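PDB 4QK0: GH127 beta-L-arabinofuranoside from Geobacillus stearothermophilus, which probably hydrolyses beta-L-arabinofuranosidic bonds to release L-arabinose, as a glycoside hydrolase of family GH127. Local coordinates for residues 147-152 / 195-200; 264-269 / 317-322; 379-384 / 411-416; 557-562 / 625-630. All blocks are in the same frame, centred on the assembly; numbering follows the deposited sequence.

Overall arrangement
The four contacts follow one another along the chain, each closing before the next opens. Contacts 1, 2 and 3 all belong to the helical catalytic domain, while contact 4 pairs strands 557-562 and 620-629 of the C-terminal beta domain. Contact 1 joins helices 140-158 and 194-205; contacts 2 and 3 involve the beginnings of helices 266-283 and 413-422. The centres of contacts 2 and 3 are about 17 Å apart, and Glu317 packs against Tyr381 between them. Contact 3 also reaches contact 4, where Pro384 O and Tyr630 OH probably share a hydrogen bond, tying the two domains together. Contacts 1 and 4, with centres about 38 Å apart, lie on opposite sides of the chain's centre.

Contact 1: residues 147-152 / 195-200; sequences LIEAAV and ELALLK
Glu149 and Lys200 reach toward each other from two neighbouring helices and close a salt bridge, with Lys200 NZ 2.8 Å from Glu149 OE2. Their side chains meet at a slant, and the ammonium takes the anti lone pair of OE2, on the side away from OE1. Glu149 holds CG anti to its own carbonyl carbon (chi1 -68°) and runs extended from there, which carries the carboxylate past the methyl of Ala197; CG packs on Ala197 CB at 4.0 Å. Leu196 CD1 comes up against the carboxylate, 3.7 Å from Glu149 CD. Lysine suits its place because a long chain, bent at three torsions, can bring NZ both to this oxygen and to a water that donates to Glu149 O. With an alanine in place of Glu149, the Lys200 ammonium would probably lose its close anionic mate and be freer to swing. Beside the ion pair the contact is apolar: Ile148 sets CG2 4.0 Å from Ala197 CB, and its CD1 touches Leu198 CD2. The small Ala197 is consistent with segment axes 8.7 Å apart, at 25°. Helix 140-158 packs in turn on helices 76-92 and 162-177, and helix 194-205 on 208-220 and 266-283, within the (alpha/alpha)6 barrel expected of this clan.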
loop_
_atom_site.group_PDB
_atom_site.type_symbol
_atom_site.label_atom_id
_atom_site.label_comp_id
_atom_site.label_asym_id
_atom_site.label_seq_id
_atom_site.Cartn_x
_atom_site.Cartn_y
_atom_site.Cartn_z
ATOM N N LEU A 147 -18.672 -11.112 28.237
ATOM C CA LEU A 147 -19.517 -12.019 29.050
ATOM C C LEU A 147 -20.664 -11.263 29.800
ATOM O O LEU A 147 -21.790 -11.700 29.826
ATOM C CB LEU A 147 -18.626 -12.709 30.065
ATOM C CG LEU A 147 -18.090 -14.132 30.000
ATOM C CD1 LEU A 147 -18.621 -15.003 28.888
ATOM C CD2 LEU A 147 -16.585 -14.203 30.175
ATOM N N ILE A 148 -20.320 -10.106 30.389
ATOM C CA ILE A 148 -21.328 -9.184 30.956
ATOM C C ILE A 148 -22.395 -8.836 29.935
ATOM O O ILE A 148 -23.595 -9.002 30.196
ATOM C CB ILE A 148 -20.667 -7.933 31.466
ATOM C CG1 ILE A 148 -19.864 -8.251 32.742
ATOM C CG2 ILE A 148 -21.700 -6.867 31.730
ATOM C CD1 ILE A 148 -18.904 -7.172 33.201
ATOM N N GLU A 149 -21.988 -8.431 28.732
ATOM C CA GLU A 149 -23.003 -8.079 27.730
ATOM C C GLU A 149 -23.880 -9.253 27.476
ATOM O O GLU A 149 -25.076 -9.077 27.254
ATOM C CB GLU A 149 -22.403 -7.621 26.403
ATOM C CG GLU A 149 -21.676 -6.299 26.416
ATOM C CD GLU A 149 -21.378 -5.800 24.980
ATOM O OE1 GLU A 149 -20.232 -5.953 24.487
ATOM O OE2 GLU A 149 -22.300 -5.221 24.363
ATOM N N ALA A 150 -23.302 -10.455 27.431
ATOM C CA ALA A 150 -24.127 -11.611 27.061
ATOM C C ALA A 150 -25.150 -11.886 28.188
ATOM O O ALA A 150 -26.289 -12.208 27.921
ATOM C CB ALA A 150 -23.254 -12.845 26.876
ATOM N N ALA A 151 -24.680 -11.802 29.426
ATOM C CA ALA A 151 -25.515 -12.031 30.603
ATOM C C ALA A 151 -26.661 -11.019 30.715
ATOM O O ALA A 151 -27.811 -11.391 30.956
ATOM C CB ALA A 151 -24.671 -12.036 31.870
ATOM N N VAL A 152 -26.364 -9.757 30.448
ATOM C CA VAL A 152 -27.412 -8.735 30.418
ATOM C C VAL A 152 -28.450 -9.081 29.363
ATOM O O VAL A 152 -29.668 -9.083 29.626
ATOM C CB VAL A 152 -26.842 -7.322 30.146
ATOM C CG1 VAL A 152 -27.962 -6.304 29.895
ATOM C CG2 VAL A 152 -26.005 -6.874 31.314
ATOM N N GLU A 195 -15.770 -1.039 29.615
ATOM C CA GLU A 195 -16.404 0.229 29.943
ATOM C C GLU A 195 -17.845 0.289 29.422
ATOM O O GLU A 195 -18.784 0.570 30.206
ATOM C CB GLU A 195 -15.581 1.391 29.463
ATOM C CG GLU A 195 -14.151 1.329 29.929
ATOM C CD GLU A 195 -13.192 0.595 28.957
ATOM O OE1 GLU A 195 -13.686 -0.098 28.033
ATOM O OE2 GLU A 195 -11.951 0.766 29.125
ATOM N N LEU A 196 -18.069 -0.061 28.159
ATOM C CA LEU A 196 -19.453 -0.076 27.666
ATOM C C LEU A 196 -20.300 -1.215 28.282
ATOM O O LEU A 196 -21.508 -1.094 28.451
ATOM C CB LEU A 196 -19.496 -0.099 26.127
ATOM C CG LEU A 196 -19.020 -1.367 25.382
ATOM C CD1 LEU A 196 -20.133 -2.365 25.252
ATOM C CD2 LEU A 196 -18.511 -1.049 23.975
ATOM N N ALA A 197 -19.654 -2.335 28.598
ATOM C CA ALA A 197 -20.355 -3.441 29.160
ATOM C C ALA A 197 -20.879 -3.108 30.565
ATOM O O ALA A 197 -22.005 -3.383 30.897
ATOM C CB ALA A 197 -19.428 -4.655 29.238
ATOM N N LEU A 198 -20.032 -2.515 31.365
ATOM C CA LEU A 198 -20.423 -2.035 32.692
ATOM C C LEU A 198 -21.599 -1.076 32.670
ATOM O O LEU A 198 -22.443 -1.150 33.545
ATOM C CB LEU A 198 -19.234 -1.387 33.412
ATOM C CG LEU A 198 -18.207 -2.378 33.911
ATOM C CD1 LEU A 198 -16.950 -1.696 34.428
ATOM C CD2 LEU A 198 -18.792 -3.278 35.004
ATOM N N LEU A 199 -21.717 -0.226 31.667
ATOM C CA LEU A 199 -22.921 0.612 31.555
ATOM C C LEU A 199 -24.155 -0.228 31.394
ATOM O O LEU A 199 -25.200 0.096 31.912
ATOM C CB LEU A 199 -22.868 1.592 30.372
ATOM C CG LEU A 199 -21.733 2.586 30.324
ATOM C CD1 LEU A 199 -21.911 3.577 29.168
ATOM C CD2 LEU A 199 -21.685 3.351 31.636
ATOM N N LYS A 200 -24.075 -1.271 30.587
ATOM C CA LYS A 200 -25.250 -2.091 30.373
ATOM C C LYS A 200 -25.613 -2.800 31.660
ATOM O O LYS A 200 -26.781 -3.003 31.968
ATOM C CB LYS A 200 -24.997 -3.064 29.206
ATOM C CG LYS A 200 -25.464 -2.533 27.827
ATOM C CD LYS A 200 -24.537 -2.856 26.652
ATOM C CE LYS A 200 -25.253 -3.283 25.356
ATOM N NZ LYS A 200 -24.991 -4.734 24.975
HETATM O O HOH W 1 -26.039 -6.669 26.550
#

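Contact 2: residues 264-269 / 317-322; sequences GHAVRA and ESFTFD
His265 and Glu317 run alongside one another in the same direction and make the tight end of this contact. His265 NE2 donates to Glu317 OE2 over 2.9 Å, nearly in the plane of the imidazole; the oxygen, however, is met from above the carboxylate plane, and the two flat groups are turned 68° apart. Glu317 O lies over one face of the ring, and Arg268 NH1 stands over the centre of the opposite face. The other carboxylate oxygen, OE1, is bonded to Tyr331 OH. His265 is also the N-cap of helix 266-283, its ND1 accepting a weak bond from Arg268 N, so both ring nitrogens are used. A leucine in its place would probably leave Glu317 OE2 without this donor and the first turn of the helix without its side-chain cap. Backbone bonds complete the grip: Ala266 N donates to Glu317 O at 3.1 Å and Phe319 N to Gly264 O at 2.9 Å. Gly264 has a positive phi (77°), which favours glycine, and Glu317 with Ser318 forms a G1 beta bulge against chain outside the two segments. Phe319 brings CE2 to 3.9 Å from Ala266 CB and also touches Ala269 CB, which lies at the ring edge; small alanines accommodate the ring. The looser side begins at a water linking Gly264 N and Phe319 O. Beyond it the chain runs off to the second subunit, where Phe321 meets Trp388 of that neighbouring subunit edge-to-face.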
loop_
_atom_site.group_PDB
_atom_site.type_symbol
_atom_site.label_atom_id
_atom_site.label_comp_id
_atom_site.label_asym_id
_atom_site.label_seq_id
_atom_site.Cartn_x
_atom_site.Cartn_y
_atom_site.Cartn_z
ATOM N N GLY A 264 -5.274 5.016 16.073
ATOM C CA GLY A 264 -5.059 3.674 16.522
ATOM C C GLY A 264 -6.045 2.687 15.969
ATOM O O GLY A 264 -6.704 2.927 14.983
ATOM N N HIS A 265 -6.109 1.547 16.642
ATOM C CA HIS A 265 -6.970 0.435 16.241
ATOM C C HIS A 265 -8.427 0.871 16.276
ATOM O O HIS A 265 -8.888 1.400 17.298
ATOM C CB HIS A 265 -6.721 -0.714 17.239
ATOM C CG HIS A 265 -7.342 -1.996 16.841
ATOM N ND1 HIS A 265 -8.663 -2.288 17.086
ATOM C CD2 HIS A 265 -6.831 -3.070 16.190
ATOM C CE1 HIS A 265 -8.946 -3.475 16.579
ATOM N NE2 HIS A 265 -7.851 -3.964 16.024
ATOM N N ALA A 266 -9.162 0.619 15.189
ATOM C CA ALA A 266 -10.446 1.191 15.011
ATOM C C ALA A 266 -11.523 0.619 15.912
ATOM O O ALA A 266 -12.344 1.385 16.393
ATOM C CB ALA A 266 -10.901 1.112 13.583
ATOM N N VAL A 267 -11.548 -0.704 16.121
ATOM C CA VAL A 267 -12.560 -1.292 16.975
ATOM C C VAL A 267 -12.350 -0.840 18.420
ATOM O O VAL A 267 -13.298 -0.453 19.103
ATOM C CB VAL A 267 -12.541 -2.827 16.932
ATOM C CG1 VAL A 267 -13.693 -3.371 17.728
ATOM C CG2 VAL A 267 -12.666 -3.349 15.484
ATOM N N ARG A 268 -11.119 -0.873 18.871
ATOM C CA ARG A 268 -10.753 -0.398 20.180
ATOM C C ARG A 268 -11.267 1.037 20.369
ATOM O O ARG A 268 -11.930 1.363 21.383
ATOM C CB ARG A 268 -9.257 -0.412 20.378
ATOM C CG ARG A 268 -8.687 -1.769 20.713
ATOM C CD ARG A 268 -7.152 -1.726 20.874
ATOM N NE ARG A 268 -6.593 -2.979 21.354
ATOM C CZ ARG A 268 -6.483 -4.090 20.629
ATOM N NH1 ARG A 268 -6.863 -4.106 19.376
ATOM N NH2 ARG A 268 -6.036 -5.197 21.190
ATOM N N ALA A 269 -11.011 1.892 19.392
ATOM C CA ALA A 269 -11.393 3.283 19.513
ATOM C C ALA A 269 -12.903 3.424 19.638
ATOM O O ALA A 269 -13.390 4.233 20.442
ATOM C CB ALA A 269 -10.886 4.091 18.318
ATOM N N GLU A 317 -4.650 -2.281 12.020
ATOM C CA GLU A 317 -6.078 -2.247 11.730
ATOM C C GLU A 317 -6.662 -0.925 12.195
ATOM O O GLU A 317 -7.629 -0.879 12.940
ATOM C CB GLU A 317 -6.774 -3.435 12.391
ATOM C CG GLU A 317 -5.991 -4.740 12.227
ATOM C CD GLU A 317 -6.603 -5.874 13.025
ATOM O OE1 GLU A 317 -7.223 -6.775 12.454
ATOM O OE2 GLU A 317 -6.488 -5.829 14.247
ATOM N N SER A 318 -6.079 0.158 11.695
ATOM C CA SER A 318 -6.161 1.415 12.360
ATOM C C SER A 318 -6.590 2.583 11.495
ATOM O O SER A 318 -6.552 2.560 10.241
ATOM C CB SER A 318 -4.786 1.698 12.980
ATOM O OG SER A 318 -3.803 1.670 11.973
ATOM N N PHE A 319 -7.021 3.622 12.208
ATOM C CA PHE A 319 -7.082 4.936 11.664
ATOM C C PHE A 319 -5.690 5.386 11.265
ATOM O O PHE A 319 -4.672 5.034 11.884
ATOM C CB PHE A 319 -7.620 5.898 12.694
ATOM C CG PHE A 319 -9.095 5.704 13.007
ATOM C CD1 PHE A 319 -10.056 6.084 12.117
ATOM C CD2 PHE A 319 -9.492 5.101 14.190
ATOM C CE1 PHE A 319 -11.407 5.914 12.397
ATOM C CE2 PHE A 319 -10.854 4.909 14.475
ATOM C CZ PHE A 319 -11.814 5.305 13.585
ATOM N N THR A 320 -5.648 6.200 10.221
ATOM C CA THR A 320 -4.452 6.960 9.899
ATOM C C THR A 320 -4.702 8.424 10.249
ATOM O O THR A 320 -4.301 8.879 11.320
ATOM C CB THR A 320 -4.035 6.781 8.433
ATOM O OG1 THR A 320 -5.127 7.071 7.544
ATOM C CG2 THR A 320 -3.615 5.345 8.247
ATOM N N PHE A 321 -5.220 9.204 9.304
ATOM C CA PHE A 321 -5.383 10.633 9.544
ATOM C C PHE A 321 -6.422 11.179 8.612
ATOM O O PHE A 321 -6.860 10.513 7.635
ATOM C CB PHE A 321 -4.007 11.376 9.433
ATOM C CG PHE A 321 -3.349 11.226 8.090
ATOM C CD1 PHE A 321 -3.662 12.112 7.045
ATOM C CD2 PHE A 321 -2.510 10.159 7.826
ATOM C CE1 PHE A 321 -3.124 11.947 5.769
ATOM C CE2 PHE A 321 -1.948 9.994 6.546
ATOM C CZ PHE A 321 -2.267 10.906 5.531
ATOM N N ASP A 322 -6.768 12.435 8.823
ATOM C CA ASP A 322 -7.831 13.055 8.033
ATOM C C ASP A 322 -7.702 12.899 6.525
ATOM O O ASP A 322 -6.675 13.203 5.933
ATOM C CB ASP A 322 -7.897 14.534 8.356
ATOM C CG ASP A 322 -8.300 14.800 9.834
ATOM O OD1 ASP A 322 -8.503 13.834 10.626
ATOM O OD2 ASP A 322 -8.375 15.990 10.189
HETATM O O HOH W 2 -3.439 6.163 14.349
#

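Contact 3: residues 379-384 / 411-416; sequences FFYVNP and ACCPPN
Pro414 sits over one face of the Phe379 ring, its CB 3.8 Å from the ring centroid and 21° off the normal, a CH-pi contact displaced toward the rim. The closest ring atom is CZ, 3.6 Å from Pro414 CB, while Pro414 CG rides above the CD1-CE1 side. A flat ring against a rigid, puckered one makes a broad fit, although Pro414, like Cys412, is poorly ordered. The next bump is Cys413 CB, which enters the hollow between Phe379 CB, at 3.9 Å, and Phe380 O. This slot suits a small residue. Pro414 lies near the N-terminal end of helix 413-422, where a proline costs little because amides in a first helical turn have no carbonyl to serve within the helix. Helix 413-422 of the catalytic domain packs here against the irregular chain before strand 386-387. Tyr381, with CG anti to its backbone N (chi1 -156°), swings its ring alongside two cysteines. Cys413 SG is 3.5 Å from Tyr381 CD2 and Cys412 SG 3.6 Å from Tyr381 CE2, both oblique sulfur-aromatic contacts with one side of the phenol. Cys412 also packs on Cys335; a disulfide joins this pair in another structure of the protein but is absent here.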
loop_
_atom_site.group_PDB
_atom_site.type_symbol
_atom_site.label_atom_id
_atom_site.label_comp_id
_atom_site.label_asym_id
_atom_site.label_seq_id
_atom_site.Cartn_x
_atom_site.Cartn_y
_atom_site.Cartn_z
ATOM N N PHE A 379 -17.587 -15.175 5.233
ATOM C CA PHE A 379 -17.390 -13.835 5.756
ATOM C C PHE A 379 -16.123 -13.149 5.242
ATOM O O PHE A 379 -15.147 -13.806 4.841
ATOM C CB PHE A 379 -17.332 -13.896 7.261
ATOM C CG PHE A 379 -18.520 -14.562 7.880
ATOM C CD1 PHE A 379 -18.547 -15.978 8.050
ATOM C CD2 PHE A 379 -19.638 -13.844 8.233
ATOM C CE1 PHE A 379 -19.654 -16.626 8.606
ATOM C CE2 PHE A 379 -20.731 -14.501 8.817
ATOM C CZ PHE A 379 -20.734 -15.874 9.006
ATOM N N PHE A 380 -16.173 -11.812 5.258
ATOM C CA PHE A 380 -14.999 -10.976 5.164
ATOM C C PHE A 380 -14.625 -10.428 6.542
ATOM O O PHE A 380 -15.488 -10.055 7.356
ATOM C CB PHE A 380 -15.278 -9.745 4.300
ATOM C CG PHE A 380 -15.176 -9.950 2.846
ATOM C CD1 PHE A 380 -14.191 -10.713 2.302
ATOM C CD2 PHE A 380 -16.094 -9.382 2.027
ATOM C CE1 PHE A 380 -14.147 -10.901 0.933
ATOM C CE2 PHE A 380 -16.053 -9.550 0.653
ATOM C CZ PHE A 380 -15.064 -10.309 0.105
ATOM N N TYR A 381 -13.326 -10.360 6.788
ATOM C CA TYR A 381 -12.779 -9.598 7.886
ATOM C C TYR A 381 -12.641 -8.152 7.376
ATOM O O TYR A 381 -13.169 -7.242 7.956
ATOM C CB TYR A 381 -11.476 -10.236 8.287
ATOM C CG TYR A 381 -11.028 -9.971 9.692
ATOM C CD1 TYR A 381 -10.288 -8.838 9.978
ATOM C CD2 TYR A 381 -11.290 -10.870 10.719
ATOM C CE1 TYR A 381 -9.838 -8.560 11.256
ATOM C CE2 TYR A 381 -10.826 -10.611 12.007
ATOM C CZ TYR A 381 -10.106 -9.438 12.272
ATOM O OH TYR A 381 -9.621 -9.093 13.524
ATOM N N VAL A 382 -12.057 -7.994 6.196
ATOM C CA VAL A 382 -11.755 -6.705 5.559
ATOM C C VAL A 382 -12.726 -6.386 4.477
ATOM O O VAL A 382 -13.077 -7.265 3.694
ATOM C CB VAL A 382 -10.358 -6.813 4.935
ATOM C CG1 VAL A 382 -10.101 -5.755 3.915
ATOM C CG2 VAL A 382 -9.316 -6.834 6.037
ATOM N N ASN A 383 -13.195 -5.135 4.420
ATOM C CA ASN A 383 -14.199 -4.751 3.450
ATOM C C ASN A 383 -13.691 -3.659 2.512
ATOM O O ASN A 383 -13.890 -2.451 2.759
ATOM C CB ASN A 383 -15.478 -4.244 4.098
ATOM C CG ASN A 383 -16.139 -5.307 4.911
ATOM O OD1 ASN A 383 -15.784 -5.487 6.070
ATOM N ND2 ASN A 383 -16.999 -6.096 4.282
ATOM N N PRO A 384 -13.094 -4.062 1.398
ATOM C CA PRO A 384 -12.440 -3.091 0.533
ATOM C C PRO A 384 -13.449 -2.366 -0.310
ATOM O O PRO A 384 -14.570 -2.817 -0.455
ATOM C CB PRO A 384 -11.536 -3.972 -0.309
ATOM C CG PRO A 384 -12.312 -5.242 -0.438
ATOM C CD PRO A 384 -12.987 -5.434 0.882
ATOM N N ALA A 411 -12.068 -15.475 14.518
ATOM C CA ALA A 411 -13.356 -15.695 13.869
ATOM C C ALA A 411 -14.398 -14.864 14.605
ATOM O O ALA A 411 -15.304 -15.398 15.235
ATOM C CB ALA A 411 -13.734 -17.174 13.887
ATOM N N CYS A 412 -14.249 -13.548 14.508
ATOM C CA CYS A 412 -15.176 -12.608 15.113
ATOM C C CYS A 412 -16.199 -12.102 14.094
ATOM O O CYS A 412 -17.343 -11.845 14.434
ATOM C CB CYS A 412 -14.413 -11.436 15.739
ATOM S SG CYS A 412 -13.364 -10.506 14.594
ATOM N N CYS A 413 -15.798 -11.966 12.842
ATOM C CA CYS A 413 -16.725 -11.534 11.810
ATOM C C CYS A 413 -18.109 -12.191 12.000
ATOM O O CYS A 413 -19.122 -11.489 11.943
ATOM C CB CYS A 413 -16.166 -11.856 10.436
ATOM S SG CYS A 413 -14.441 -12.375 10.525
ATOM N N PRO A 414 -18.156 -13.537 12.246
ATOM C CA PRO A 414 -19.465 -14.209 12.401
ATOM C C PRO A 414 -20.275 -13.942 13.712
ATOM O O PRO A 414 -21.354 -13.357 13.616
ATOM C CB PRO A 414 -19.137 -15.706 12.209
ATOM C CG PRO A 414 -17.719 -15.778 11.761
ATOM C CD PRO A 414 -17.056 -14.523 12.233
ATOM N N PRO A 415 -19.784 -14.372 14.925
ATOM C CA PRO A 415 -20.649 -14.157 16.113
ATOM C C PRO A 415 -20.841 -12.666 16.406
ATOM O O PRO A 415 -21.835 -12.275 17.094
ATOM C CB PRO A 415 -19.887 -14.856 17.261
ATOM C CG PRO A 415 -18.453 -14.844 16.845
ATOM C CD PRO A 415 -18.442 -14.859 15.325
ATOM N N ASN A 416 -19.900 -11.862 15.869
ATOM C CA ASN A 416 -20.039 -10.439 15.879
ATOM C C ASN A 416 -21.168 -10.002 14.973
ATOM O O ASN A 416 -22.066 -9.328 15.471
ATOM C CB ASN A 416 -18.727 -9.703 15.655
ATOM C CG ASN A 416 -18.289 -8.884 16.885
ATOM O OD1 ASN A 416 -17.361 -9.283 17.580
ATOM N ND2 ASN A 416 -18.967 -7.751 17.163
#

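Contact 4: residues 557-562 / 625-630; sequences IVYCLE and FRAIPY
Cys560 and Ile628 face each other as an antiparallel hydrogen-bonded pair. Cys560 N donates to Ile628 O at 2.7 Å and Ile628 N to Cys560 O at 3.0 Å. Tyr630 N adds a third backbone bond, to Val558 O (2.8 Å). The non-hydrogen-bonded pair, Tyr559 with Pro629, suits a proline, which has no N-H to offer. Pro629 CA lies over one face of the Tyr559 ring in a CH-pi contact, 4.3 Å from the centroid, and its CD packs on Tyr559 CE2. Tyr559 also has a polar end, bonded to Val594 O. These strands belong to a mixed sheet of the C-terminal domain, and their segments run at 132°, an antiparallel pair with a marked twist. Among the apolar contacts, Leu561 CD2 is tightly pressed on Ala627 CB at 3.4 Å, a tight spot that suits the small methyl of alanine, and it also touches Phe625 CD1 at 3.8 Å. Ile557 CG2 meets Pro629 CB, and Ile628 lays CG1 near Cys560 SG. Water and charge finish the far end: a water accepts from Glu562 N and donates to Arg626 O, while the Glu562 carboxylate, brushing Ile628 CD1, is held by Arg636 and by Cys634 N.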
loop_
_atom_site.group_PDB
_atom_site.type_symbol
_atom_site.label_atom_id
_atom_site.label_comp_id
_atom_site.label_asym_id
_atom_site.label_seq_id
_atom_site.Cartn_x
_atom_site.Cartn_y
_atom_site.Cartn_z
ATOM N N ILE A 557 -28.380 3.114 0.203
ATOM C CA ILE A 557 -27.550 2.062 -0.317
ATOM C C ILE A 557 -26.522 2.570 -1.332
ATOM O O ILE A 557 -26.872 3.210 -2.321
ATOM C CB ILE A 557 -28.378 0.917 -0.909
ATOM C CG1 ILE A 557 -29.011 0.172 0.279
ATOM C CG2 ILE A 557 -27.465 -0.025 -1.684
ATOM C CD1 ILE A 557 -29.944 -0.922 -0.148
ATOM N N VAL A 558 -25.269 2.309 -0.991
ATOM C CA VAL A 558 -24.164 2.588 -1.837
ATOM C C VAL A 558 -24.011 1.403 -2.804
ATOM O O VAL A 558 -24.025 0.228 -2.397
ATOM C CB VAL A 558 -22.872 2.780 -1.031
ATOM C CG1 VAL A 558 -21.718 3.057 -1.951
ATOM C CG2 VAL A 558 -23.002 3.962 -0.074
ATOM N N TYR A 559 -23.774 1.767 -4.052
ATOM C CA TYR A 559 -23.660 0.812 -5.145
ATOM C C TYR A 559 -22.184 0.549 -5.535
ATOM O O TYR A 559 -21.308 1.293 -5.168
ATOM C CB TYR A 559 -24.483 1.362 -6.331
ATOM C CG TYR A 559 -25.915 0.974 -6.154
ATOM C CD1 TYR A 559 -26.710 1.569 -5.194
ATOM C CD2 TYR A 559 -26.441 -0.075 -6.893
ATOM C CE1 TYR A 559 -28.020 1.130 -4.953
ATOM C CE2 TYR A 559 -27.742 -0.469 -6.731
ATOM C CZ TYR A 559 -28.529 0.109 -5.730
ATOM O OH TYR A 559 -29.805 -0.358 -5.537
ATOM N N CYS A 560 -21.957 -0.532 -6.274
ATOM C CA CYS A 560 -20.628 -0.889 -6.792
ATOM C C CYS A 560 -20.767 -1.539 -8.145
ATOM O O CYS A 560 -21.901 -1.939 -8.546
ATOM C CB CYS A 560 -19.917 -1.800 -5.867
ATOM S SG CYS A 560 -20.510 -3.483 -5.808
ATOM N N LEU A 561 -19.656 -1.570 -8.894
ATOM C CA LEU A 561 -19.620 -2.303 -10.178
ATOM C C LEU A 561 -18.783 -3.527 -10.000
ATOM O O LEU A 561 -17.728 -3.478 -9.343
ATOM C CB LEU A 561 -19.025 -1.494 -11.293
ATOM C CG LEU A 561 -19.501 -0.092 -11.556
ATOM C CD1 LEU A 561 -18.935 0.453 -12.872
ATOM C CD2 LEU A 561 -20.975 -0.065 -11.635
ATOM N N GLU A 562 -19.291 -4.660 -10.488
ATOM C CA GLU A 562 -18.560 -5.939 -10.469
ATOM C C GLU A 562 -18.202 -6.452 -11.897
ATOM O O GLU A 562 -18.923 -6.209 -12.879
ATOM C CB GLU A 562 -19.380 -7.013 -9.772
ATOM C CG GLU A 562 -19.529 -6.863 -8.247
ATOM C CD GLU A 562 -19.923 -8.189 -7.591
ATOM O OE1 GLU A 562 -21.080 -8.542 -7.726
ATOM O OE2 GLU A 562 -19.071 -8.894 -7.014
ATOM N N PHE A 625 -23.476 -0.246 -18.524
ATOM C CA PHE A 625 -23.010 -0.809 -17.229
ATOM C C PHE A 625 -24.146 -1.126 -16.326
ATOM O O PHE A 625 -25.200 -0.520 -16.408
ATOM C CB PHE A 625 -22.058 0.109 -16.454
ATOM C CG PHE A 625 -22.731 1.253 -15.785
ATOM C CD1 PHE A 625 -23.196 1.193 -14.461
ATOM C CD2 PHE A 625 -22.877 2.426 -16.479
ATOM C CE1 PHE A 625 -23.805 2.305 -13.867
ATOM C CE2 PHE A 625 -23.489 3.517 -15.892
ATOM C CZ PHE A 625 -23.933 3.460 -14.589
ATOM N N ARG A 626 -23.840 -1.956 -15.362
ATOM C CA ARG A 626 -24.753 -2.270 -14.321
ATOM C C ARG A 626 -24.101 -2.269 -12.963
ATOM O O ARG A 626 -23.029 -2.891 -12.742
ATOM C CB ARG A 626 -25.373 -3.655 -14.583
ATOM C CG ARG A 626 -26.505 -3.905 -13.615
ATOM C CD ARG A 626 -27.469 -4.947 -14.136
ATOM N NE ARG A 626 -26.922 -6.250 -13.838
ATOM C CZ ARG A 626 -27.627 -7.368 -13.796
ATOM N NH1 ARG A 626 -28.936 -7.325 -14.003
ATOM N NH2 ARG A 626 -27.015 -8.515 -13.542
ATOM N N ALA A 627 -24.795 -1.633 -12.008
ATOM C CA ALA A 627 -24.286 -1.527 -10.663
ATOM C C ALA A 627 -25.261 -2.231 -9.730
ATOM O O ALA A 627 -26.464 -2.158 -9.926
ATOM C CB ALA A 627 -24.089 -0.066 -10.283
ATOM N N ILE A 628 -24.712 -2.849 -8.694
ATOM C CA ILE A 628 -25.478 -3.509 -7.666
ATOM C C ILE A 628 -25.087 -2.968 -6.264
ATOM O O ILE A 628 -24.096 -2.251 -6.135
ATOM C CB ILE A 628 -25.229 -5.035 -7.681
ATOM C CG1 ILE A 628 -23.731 -5.352 -7.546
ATOM C CG2 ILE A 628 -25.760 -5.643 -8.983
ATOM C CD1 ILE A 628 -23.417 -6.358 -6.500
ATOM N N PRO A 629 -25.877 -3.310 -5.216
ATOM C CA PRO A 629 -25.574 -2.821 -3.901
ATOM C C PRO A 629 -24.261 -3.342 -3.400
ATOM O O PRO A 629 -23.971 -4.537 -3.552
ATOM C CB PRO A 629 -26.732 -3.407 -3.041
ATOM C CG PRO A 629 -27.875 -3.457 -3.959
ATOM C CD PRO A 629 -27.248 -3.884 -5.267
ATOM N N TYR A 630 -23.503 -2.474 -2.749
ATOM C CA TYR A 630 -22.200 -2.831 -2.229
ATOM C C TYR A 630 -22.253 -4.051 -1.366
ATOM O O TYR A 630 -21.429 -4.957 -1.539
ATOM C CB TYR A 630 -21.563 -1.661 -1.459
ATOM C CG TYR A 630 -20.274 -2.048 -0.792
ATOM C CD1 TYR A 630 -19.083 -2.058 -1.488
ATOM C CD2 TYR A 630 -20.237 -2.358 0.558
ATOM C CE1 TYR A 630 -17.901 -2.434 -0.848
ATOM C CE2 TYR A 630 -19.050 -2.682 1.183
ATOM C CZ TYR A 630 -17.892 -2.746 0.469
ATOM O OH TYR A 630 -16.754 -3.090 1.121
HETATM O O HOH W 3 -22.134 -4.801 -11.062
#